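Local coordinates for beta-lactamase Mb2281c (Mycobacterium bovis, PDB 3I7J), which probably acts as a serine hydrolase of the beta-lactamase and penicillin-binding protein family, with a natural substrate that is not known for certain, at residues L38-V41 against T42-L45; Q172-A175 against D176-V180; W235-P238 against K239-L242. One frame throughout, in Å; residues are numbered along the deposited sequence.

Contact 1 of 3, residues L38-V41 against T42-L45; sequences LASV and TKPL
Two backbone carbonyls, those of Ala39 and Ser40, are the flat groups that meet residues further along this turn. The Thr42 hydroxyl comes to Ala39 O in the carbonyl plane. Its hydrogen bond from OG1 to Ala39 O is short, at 2.6 Å. The Ser40 carbonyl is used differently. Lys43 N sits over its face, 66° out of the plane, and donates to Ser40 O at 3.0 Å. Pro44 CD lies 3.0 Å from Val41 O, the next carbonyl.

Thr42 carries OG1 beside its own backbone N (chi1 -68°), which turns the hydroxyl back over the turn. OG1 gives its proton to Ala39 O and accepts from Ala149 N on strand 149-151. The buried hydroxyl is thus held by two hydrogen bonds, one given and one accepted. Leu38 CD1 meets Leu45 CD1 at 3.9 Å, and the two side chains cross at about a right angle. Phe159 also lies against Leu45, and Leu156 against Leu38, both from helix 153-164.

The Lys43 chain runs extended and then bends at its last torsion (chi4 64°). This brings NZ within 3.3 Å of Ser40 OG. Each of the two has a hydrogen bond to Tyr99 OH, and NZ has another to Gly146 O. The amine is therefore fixed beside the serine hydroxyl by several partners. His226 on strand 224-228 touches Ser40, Lys43 and Pro44.

Ser40 and Lys43 stand three residues apart near the N-terminal end of helix 42-56, with the Tyr99 hydroxyl bonded to both. This is consistent with the SxxK motif of serine beta-lactamases and penicillin-binding proteins, in which the serine is the nucleophile.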
ATOM      1  N   LEU A  38       6.313   5.618  -7.437  1.00 23.41           N
ATOM      2  CA  LEU A  38       5.914   4.803  -6.293  1.00 17.76           C
ATOM      3  C   LEU A  38       5.909   3.309  -6.520  1.00 20.33           C
ATOM      4  O   LEU A  38       5.954   2.535  -5.564  1.00 12.57           O
ATOM      5  CB  LEU A  38       4.519   5.206  -5.826  1.00 19.93           C
ATOM      6  CG  LEU A  38       4.306   6.664  -5.454  1.00 14.00           C
ATOM      7  CD1 LEU A  38       2.925   6.801  -4.835  1.00 19.72           C
ATOM      8  CD2 LEU A  38       5.386   7.114  -4.472  1.00 16.36           C
ATOM      9  N   ALA A  39       5.864   2.904  -7.785  1.00 15.86           N
ATOM     10  CA  ALA A  39       5.800   1.487  -8.126  1.00 18.48           C
ATOM     11  C   ALA A  39       4.617   0.918  -7.336  1.00 15.60           C
ATOM     12  O   ALA A  39       3.560   1.542  -7.295  1.00 11.73           O
ATOM     13  CB  ALA A  39       7.110   0.770  -7.750  1.00  9.90           C
ATOM     14  N   SER A  40       4.792  -0.233  -6.694  1.00 18.79           N
ATOM     15  CA  SER A  40       3.703  -0.856  -5.932  1.00 17.38           C
ATOM     16  C   SER A  40       3.175  -0.075  -4.733  1.00 15.48           C
ATOM     17  O   SER A  40       2.197  -0.483  -4.104  1.00  8.57           O
ATOM     18  CB  SER A  40       4.107  -2.260  -5.477  1.00 15.05           C
ATOM     19  OG  SER A  40       4.064  -3.159  -6.561  1.00 17.31           O
ATOM     20  N   VAL A  41       3.825   1.028  -4.385  1.00 11.17           N
ATOM     21  CA  VAL A  41       3.313   1.820  -3.282  1.00 11.96           C
ATOM     22  C   VAL A  41       2.049   2.479  -3.844  1.00 17.92           C
ATOM     23  O   VAL A  41       1.306   3.168  -3.138  1.00 17.18           O
ATOM     24  CB  VAL A  41       4.343   2.881  -2.808  1.00 17.84           C
ATOM     25  CG1 VAL A  41       3.739   3.772  -1.723  1.00  6.99           C
ATOM     26  CG2 VAL A  41       5.583   2.167  -2.245  1.00 13.54           C
ATOM     27  N   THR A  42       1.817   2.251  -5.134  1.00 11.00           N
ATOM     28  CA  THR A  42       0.639   2.762  -5.815  1.00 14.37           C
ATOM     29  C   THR A  42      -0.583   2.020  -5.289  1.00  9.99           C
ATOM     30  O   THR A  42      -1.644   2.607  -5.099  1.00 13.22           O
ATOM     31  CB  THR A  42       0.694   2.501  -7.350  1.00 15.48           C
ATOM     32  OG1 THR A  42       1.724   3.298  -7.944  1.00 16.45           O
ATOM     33  CG2 THR A  42      -0.655   2.833  -8.009  1.00  6.78           C
ATOM     34  N   LYS A  43      -0.422   0.725  -5.045  1.00 11.24           N
ATOM     35  CA  LYS A  43      -1.529  -0.110  -4.597  1.00 10.86           C
ATOM     36  C   LYS A  43      -2.371   0.408  -3.440  1.00  8.28           C
ATOM     37  O   LYS A  43      -3.588   0.379  -3.513  1.00 11.38           O
ATOM     38  CB  LYS A  43      -1.019  -1.534  -4.325  1.00  7.75           C
ATOM     39  CG  LYS A  43      -0.602  -2.251  -5.620  1.00 12.88           C
ATOM     40  CD  LYS A  43      -0.512  -3.773  -5.483  1.00 11.81           C
ATOM     41  CE  LYS A  43      -0.272  -4.435  -6.846  1.00 11.82           C
ATOM     42  NZ  LYS A  43       1.051  -4.060  -7.462  1.00  7.43           N
ATOM     43  N   PRO A  44      -1.742   0.903  -2.364  1.00 14.44           N
ATOM     44  CA  PRO A  44      -2.551   1.404  -1.246  1.00 11.96           C
ATOM     45  C   PRO A  44      -3.467   2.553  -1.683  1.00 10.76           C
ATOM     46  O   PRO A  44      -4.581   2.706  -1.168  1.00  7.33           O
ATOM     47  CB  PRO A  44      -1.498   1.844  -0.225  1.00  8.61           C
ATOM     48  CG  PRO A  44      -0.344   0.921  -0.520  1.00 12.51           C
ATOM     49  CD  PRO A  44      -0.308   0.942  -2.036  1.00  6.31           C
ATOM     50  N   LEU A  45      -3.003   3.352  -2.640  1.00  8.60           N
ATOM     51  CA  LEU A  45      -3.795   4.477  -3.133  1.00 11.59           C
ATOM     52  C   LEU A  45      -5.000   3.957  -3.915  1.00 11.78           C
ATOM     53  O   LEU A  45      -6.129   4.414  -3.719  1.00  9.26           O
ATOM     54  CB  LEU A  45      -2.941   5.385  -4.028  1.00 10.41           C
ATOM     55  CG  LEU A  45      -1.731   6.076  -3.389  1.00  7.33           C
ATOM     56  CD1 LEU A  45      -0.986   6.868  -4.453  1.00 10.77           C
ATOM     57  CD2 LEU A  45      -2.189   7.015  -2.269  1.00 11.53           C
TER

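Contact 2 of 3, residues Q172-A175 against D176-V180; sequences QMHA and DATTV
His174 and Thr178, one helical turn apart, make the ring contact at this helix end. Thr178 CG2 lies over one face of the imidazole, 3.9 Å from the ring centroid, as a CH-pi contact. The methyl is offset toward the rim, nearest NE2 at 3.7 Å. His174 has its ring anti to its backbone N (chi1 -179°), which lays the imidazole along the side of the helix toward Thr178. Arg48 of helix 42-56 and Pro166 also touch this histidine. Met173, a selenomethionine, packs on Val54 and Glu55 of helix 42-56.

The backbone bonds begin as regular helical ones. Asp176 N donates to Gln172 O, and Ala177 N to Met173 O at 2.7 Å. Thr178 N reaches His174 O at 3.0 Å and makes a second, weak bond to Ala175 O at 3.3 Å. The shared donor marks the end of the helix, and Thr178 is the first residue to leave helical geometry.

Hydroxyls supply the remaining polar contacts. Thr178 OG1 lies 2.7 Å from His174 O and 3.1 Å from Ala175 O, and which carbonyl takes its proton is not settled. Thr179 OG1 donates to Ala175 O at 2.7 Å.

At this helix end backbone N-H groups and threonine hydroxyls share the last carbonyls. The hydroxyls supplement the backbone donors, most clearly at Ala175 O, where the N-H bond is weak.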
ATOM      1  N   GLN A 172     -15.353   1.589   9.992  1.00 15.11           N
ATOM      2  CA  GLN A 172     -15.646   0.171   9.772  1.00 12.84           C
ATOM      3  C   GLN A 172     -14.967  -0.381   8.520  1.00 11.03           C
ATOM      4  O   GLN A 172     -14.447  -1.495   8.527  1.00 12.84           O
ATOM      5  CB  GLN A 172     -17.157  -0.065   9.666  1.00 17.07           C
ATOM      6  CG  GLN A 172     -17.523  -1.542   9.522  1.00 21.42           C
ATOM      7  CD  GLN A 172     -16.758  -2.416  10.507  1.00 41.21           C
ATOM      8  OE1 GLN A 172     -16.764  -2.158  11.715  1.00 48.79           O
ATOM      9  NE2 GLN A 172     -16.090  -3.451   9.998  1.00 38.40           N
HETATM   10  N   MSE A 173     -14.997   0.388   7.439  1.00 11.22           N
HETATM   11  CA  MSE A 173     -14.360  -0.038   6.206  1.00 12.65           C
HETATM   12  C   MSE A 173     -12.850  -0.145   6.457  1.00 12.88           C
HETATM   13  O   MSE A 173     -12.214  -1.130   6.076  1.00 11.59           O
HETATM   14  CB  MSE A 173     -14.650   0.970   5.087  1.00  9.10           C
HETATM   15  CG  MSE A 173     -13.787   0.793   3.835  1.00 15.29           C
HETATM   16 SE   MSE A 173     -13.939  -0.959   3.032  1.00 27.96          SE
HETATM   17  CE  MSE A 173     -15.360  -0.596   1.778  1.00 15.58           C
ATOM     18  N   HIS A 174     -12.282   0.857   7.123  1.00 11.98           N
ATOM     19  CA  HIS A 174     -10.844   0.846   7.397  1.00 17.68           C
ATOM     20  C   HIS A 174     -10.443  -0.324   8.281  1.00 12.89           C
ATOM     21  O   HIS A 174      -9.378  -0.919   8.094  1.00 17.55           O
ATOM     22  CB  HIS A 174     -10.391   2.158   8.044  1.00 11.32           C
ATOM     23  CG  HIS A 174      -8.919   2.216   8.317  1.00 12.95           C
ATOM     24  ND1 HIS A 174      -8.376   1.946   9.556  1.00 12.87           N
ATOM     25  CD2 HIS A 174      -7.872   2.489   7.502  1.00  7.09           C
ATOM     26  CE1 HIS A 174      -7.061   2.052   9.493  1.00 13.26           C
ATOM     27  NE2 HIS A 174      -6.730   2.381   8.255  1.00 13.40           N
ATOM     28  N   ALA A 175     -11.292  -0.646   9.250  1.00 10.85           N
ATOM     29  CA  ALA A 175     -11.023  -1.768  10.135  1.00  6.48           C
ATOM     30  C   ALA A 175     -11.028  -3.039   9.285  1.00 12.76           C
ATOM     31  O   ALA A 175     -10.179  -3.916   9.444  1.00 11.68           O
ATOM     32  CB  ALA A 175     -12.096  -1.857  11.217  1.00  8.50           C
ATOM     33  N   ASP A 176     -11.991  -3.123   8.374  1.00  7.60           N
ATOM     34  CA  ASP A 176     -12.118  -4.272   7.493  1.00  9.26           C
ATOM     35  C   ASP A 176     -10.930  -4.357   6.527  1.00 12.01           C
ATOM     36  O   ASP A 176     -10.375  -5.428   6.310  1.00  9.15           O
ATOM     37  CB  ASP A 176     -13.434  -4.183   6.712  1.00 14.92           C
ATOM     38  CG  ASP A 176     -13.678  -5.399   5.827  1.00 25.80           C
ATOM     39  OD1 ASP A 176     -14.845  -5.685   5.503  1.00 46.57           O
ATOM     40  OD2 ASP A 176     -12.705  -6.067   5.445  1.00 52.33           O
ATOM     41  N   ALA A 177     -10.546  -3.218   5.960  1.00 13.39           N
ATOM     42  CA  ALA A 177      -9.439  -3.158   5.023  1.00 11.15           C
ATOM     43  C   ALA A 177      -8.117  -3.516   5.691  1.00 11.35           C
ATOM     44  O   ALA A 177      -7.188  -3.963   5.027  1.00 13.15           O
ATOM     45  CB  ALA A 177      -9.351  -1.767   4.407  1.00 12.86           C
ATOM     46  N   THR A 178      -8.019  -3.303   6.999  1.00 14.47           N
ATOM     47  CA  THR A 178      -6.788  -3.625   7.716  1.00 13.18           C
ATOM     48  C   THR A 178      -6.864  -4.974   8.427  1.00 15.95           C
ATOM     49  O   THR A 178      -6.057  -5.274   9.308  1.00 12.07           O
ATOM     50  CB  THR A 178      -6.416  -2.526   8.738  1.00 20.06           C
ATOM     51  OG1 THR A 178      -7.531  -2.266   9.600  1.00 12.72           O
ATOM     52  CG2 THR A 178      -6.017  -1.252   8.009  1.00  9.58           C
ATOM     53  N   THR A 179      -7.847  -5.783   8.043  1.00 10.34           N
ATOM     54  CA  THR A 179      -8.016  -7.117   8.609  1.00 14.34           C
ATOM     55  C   THR A 179      -7.676  -8.124   7.521  1.00 13.32           C
ATOM     56  O   THR A 179      -7.989  -7.911   6.344  1.00 15.57           O
ATOM     57  CB  THR A 179      -9.464  -7.371   9.062  1.00 14.07           C
ATOM     58  OG1 THR A 179      -9.791  -6.472  10.123  1.00 18.76           O
ATOM     59  CG2 THR A 179      -9.627  -8.804   9.545  1.00 17.97           C
ATOM     60  N   VAL A 180      -7.044  -9.222   7.912  1.00  9.22           N
ATOM     61  CA  VAL A 180      -6.675 -10.228   6.941  1.00 11.29           C
ATOM     62  C   VAL A 180      -7.897 -10.804   6.227  1.00  9.96           C
ATOM     63  O   VAL A 180      -8.867 -11.239   6.845  1.00 11.78           O
ATOM     64  CB  VAL A 180      -5.831 -11.370   7.591  1.00 18.19           C
ATOM     65  CG1 VAL A 180      -6.581 -11.987   8.753  1.00 21.75           C
ATOM     66  CG2 VAL A 180      -5.492 -12.426   6.538  1.00  9.40           C
TER

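Contact 3 of 3, residues W235-P238 against K239-L242; sequences WVDP and KADL
Trp235 turns the edge of its indole to Leu242 O, which lies near the ring plane, 3.5 Å from CZ3. Trp235 NE1 is hydrogen-bonded to Ser264 OG. Asp237 holds CG anti to its backbone N (chi1 -171°), and the carboxylate reaches forward over the turn. Its OD1 accepts from Lys239 N at 2.9 Å, nearly along the C-O axis, which makes an Asx turn. Ala240 N meets the same OD1 at 3.1 Å from above the carboxylate plane. Ser220 OG also bonds to it, so OD1 is held by three partners. Ala240 CB packs against Asp237 CG at 3.8 Å.

The backbone of Asp237 pairs with Leu242 in antiparallel, hydrogen-bonded fashion. Their side chains lie on the same face of the sheet. Asp237 N donates to Leu242 O at 2.7 Å in an almost straight bond, and Leu242 N returns one to Asp237 O at 3.1 Å. Asp241 N adds a weak bond to the same carbonyl, completing a G1 beta bulge in which Asp241 has a positive phi of 58°. A water donates to Pro238 O and to Asp241 OD1, and Asp241 OD2 forms a salt bridge with Arg165.

The hairpin joins strands 232-237 and 242-248. Helix 256-271 packs on Trp235, Ala240 and Leu242, while helix 153-164 meets Val236 and Asp241.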
ATOM      1  N   TRP A 235       4.364   2.139   5.886  1.00  9.68           N
ATOM      2  CA  TRP A 235       3.757   1.246   6.847  1.00 12.63           C
ATOM      3  C   TRP A 235       3.106   2.092   7.916  1.00 13.05           C
ATOM      4  O   TRP A 235       3.535   3.214   8.201  1.00  7.10           O
ATOM      5  CB  TRP A 235       4.750   0.221   7.443  1.00  6.63           C
ATOM      6  CG  TRP A 235       5.964   0.733   8.185  1.00 12.65           C
ATOM      7  CD1 TRP A 235       7.270   0.570   7.810  1.00  8.30           C
ATOM      8  CD2 TRP A 235       5.997   1.364   9.472  1.00  6.75           C
ATOM      9  NE1 TRP A 235       8.109   1.050   8.785  1.00 14.07           N
ATOM     10  CE2 TRP A 235       7.355   1.542   9.818  1.00 10.81           C
ATOM     11  CE3 TRP A 235       5.011   1.790  10.372  1.00 12.35           C
ATOM     12  CZ2 TRP A 235       7.755   2.134  11.030  1.00 16.39           C
ATOM     13  CZ3 TRP A 235       5.406   2.377  11.573  1.00  9.04           C
ATOM     14  CH2 TRP A 235       6.765   2.541  11.890  1.00  9.89           C
ATOM     15  N   VAL A 236       2.032   1.546   8.464  1.00 13.81           N
ATOM     16  CA  VAL A 236       1.242   2.191   9.498  1.00  8.54           C
ATOM     17  C   VAL A 236       1.129   1.134  10.576  1.00 13.36           C
ATOM     18  O   VAL A 236       0.704   0.018  10.301  1.00 11.49           O
ATOM     19  CB  VAL A 236      -0.172   2.521   8.971  1.00 11.21           C
ATOM     20  CG1 VAL A 236      -0.960   3.302  10.010  1.00  3.48           C
ATOM     21  CG2 VAL A 236      -0.064   3.302   7.667  1.00 10.55           C
ATOM     22  N   ASP A 237       1.525   1.468  11.795  1.00  9.53           N
ATOM     23  CA  ASP A 237       1.452   0.500  12.877  1.00 12.86           C
ATOM     24  C   ASP A 237       0.352   0.966  13.832  1.00 12.59           C
ATOM     25  O   ASP A 237       0.547   1.915  14.581  1.00 18.90           O
ATOM     26  CB  ASP A 237       2.808   0.434  13.590  1.00 15.10           C
ATOM     27  CG  ASP A 237       2.888  -0.698  14.587  1.00 15.47           C
ATOM     28  OD1 ASP A 237       1.870  -0.955  15.267  1.00 15.63           O
ATOM     29  OD2 ASP A 237       3.972  -1.316  14.703  1.00 12.02           O
ATOM     30  N   PRO A 238      -0.821   0.308  13.811  1.00 14.27           N
ATOM     31  CA  PRO A 238      -1.947   0.676  14.680  1.00 11.35           C
ATOM     32  C   PRO A 238      -1.665   0.526  16.171  1.00 14.83           C
ATOM     33  O   PRO A 238      -2.316   1.167  16.990  1.00 18.68           O
ATOM     34  CB  PRO A 238      -3.065  -0.266  14.236  1.00 19.39           C
ATOM     35  CG  PRO A 238      -2.673  -0.679  12.860  1.00 23.73           C
ATOM     36  CD  PRO A 238      -1.182  -0.836  12.958  1.00 12.39           C
ATOM     37  N   LYS A 239      -0.715  -0.335  16.521  1.00  9.24           N
ATOM     38  CA  LYS A 239      -0.387  -0.546  17.923  1.00 17.73           C
ATOM     39  C   LYS A 239       0.492   0.593  18.421  1.00 19.10           C
ATOM     40  O   LYS A 239       0.275   1.128  19.510  1.00 17.26           O
ATOM     41  CB  LYS A 239       0.326  -1.890  18.122  1.00 15.26           C
ATOM     42  CG  LYS A 239       0.592  -2.235  19.588  1.00 23.99           C
ATOM     43  CD  LYS A 239       1.291  -3.580  19.758  1.00 27.79           C
ATOM     44  CE  LYS A 239       0.402  -4.758  19.347  1.00 42.34           C
ATOM     45  NZ  LYS A 239      -0.753  -4.986  20.261  1.00 42.09           N
ATOM     46  N   ALA A 240       1.481   0.969  17.618  1.00 20.87           N
ATOM     47  CA  ALA A 240       2.372   2.059  17.993  1.00 16.60           C
ATOM     48  C   ALA A 240       1.679   3.365  17.653  1.00 17.96           C
ATOM     49  O   ALA A 240       2.041   4.427  18.163  1.00 18.13           O
ATOM     50  CB  ALA A 240       3.686   1.952  17.228  1.00 13.18           C
ATOM     51  N   ASP A 241       0.657   3.265  16.804  1.00 11.07           N
ATOM     52  CA  ASP A 241      -0.101   4.427  16.340  1.00 14.00           C
ATOM     53  C   ASP A 241       0.917   5.363  15.689  1.00 13.88           C
ATOM     54  O   ASP A 241       1.001   6.546  16.020  1.00 11.96           O
ATOM     55  CB  ASP A 241      -0.806   5.125  17.515  1.00 13.27           C
ATOM     56  CG  ASP A 241      -2.059   5.882  17.091  1.00 19.94           C
ATOM     57  OD1 ASP A 241      -2.615   5.577  16.011  1.00 21.03           O
ATOM     58  OD2 ASP A 241      -2.513   6.772  17.844  1.00 23.46           O
ATOM     59  N   LEU A 242       1.703   4.809  14.773  1.00  9.62           N
ATOM     60  CA  LEU A 242       2.728   5.572  14.072  1.00 16.24           C
ATOM     61  C   LEU A 242       2.788   5.125  12.609  1.00 18.22           C
ATOM     62  O   LEU A 242       2.427   3.993  12.283  1.00 16.07           O
ATOM     63  CB  LEU A 242       4.084   5.330  14.740  1.00 21.33           C
ATOM     64  CG  LEU A 242       4.941   6.495  15.241  1.00 26.33           C
ATOM     65  CD1 LEU A 242       4.118   7.482  16.044  1.00 19.17           C
ATOM     66  CD2 LEU A 242       6.071   5.921  16.084  1.00 23.01           C
TER
HETATM   67  O   HOH W   1      -3.793   3.247  15.828  1.00 16.13           O

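Overall arrangement
The three separate local contacts do not touch one another. The centre of contact 1, which holds the probable active-site serine and lysine, is about 5 Å from the centre of the chain. Contact 2 has its centre about 18 Å from that of contact 1, and contact 3 has its centre about 19 Å away. Contacts 2 and 3 are about 14 Å apart between centres and about 6 Å between nearest atoms. Shared elements link them. Helix 42-56 starts in contact 1 and carries the residues that Met173 and His174 of contact 2 touch. Helix 153-164 packs on contacts 1 and 3, and so does strand 224-228, through His226 and Phe224.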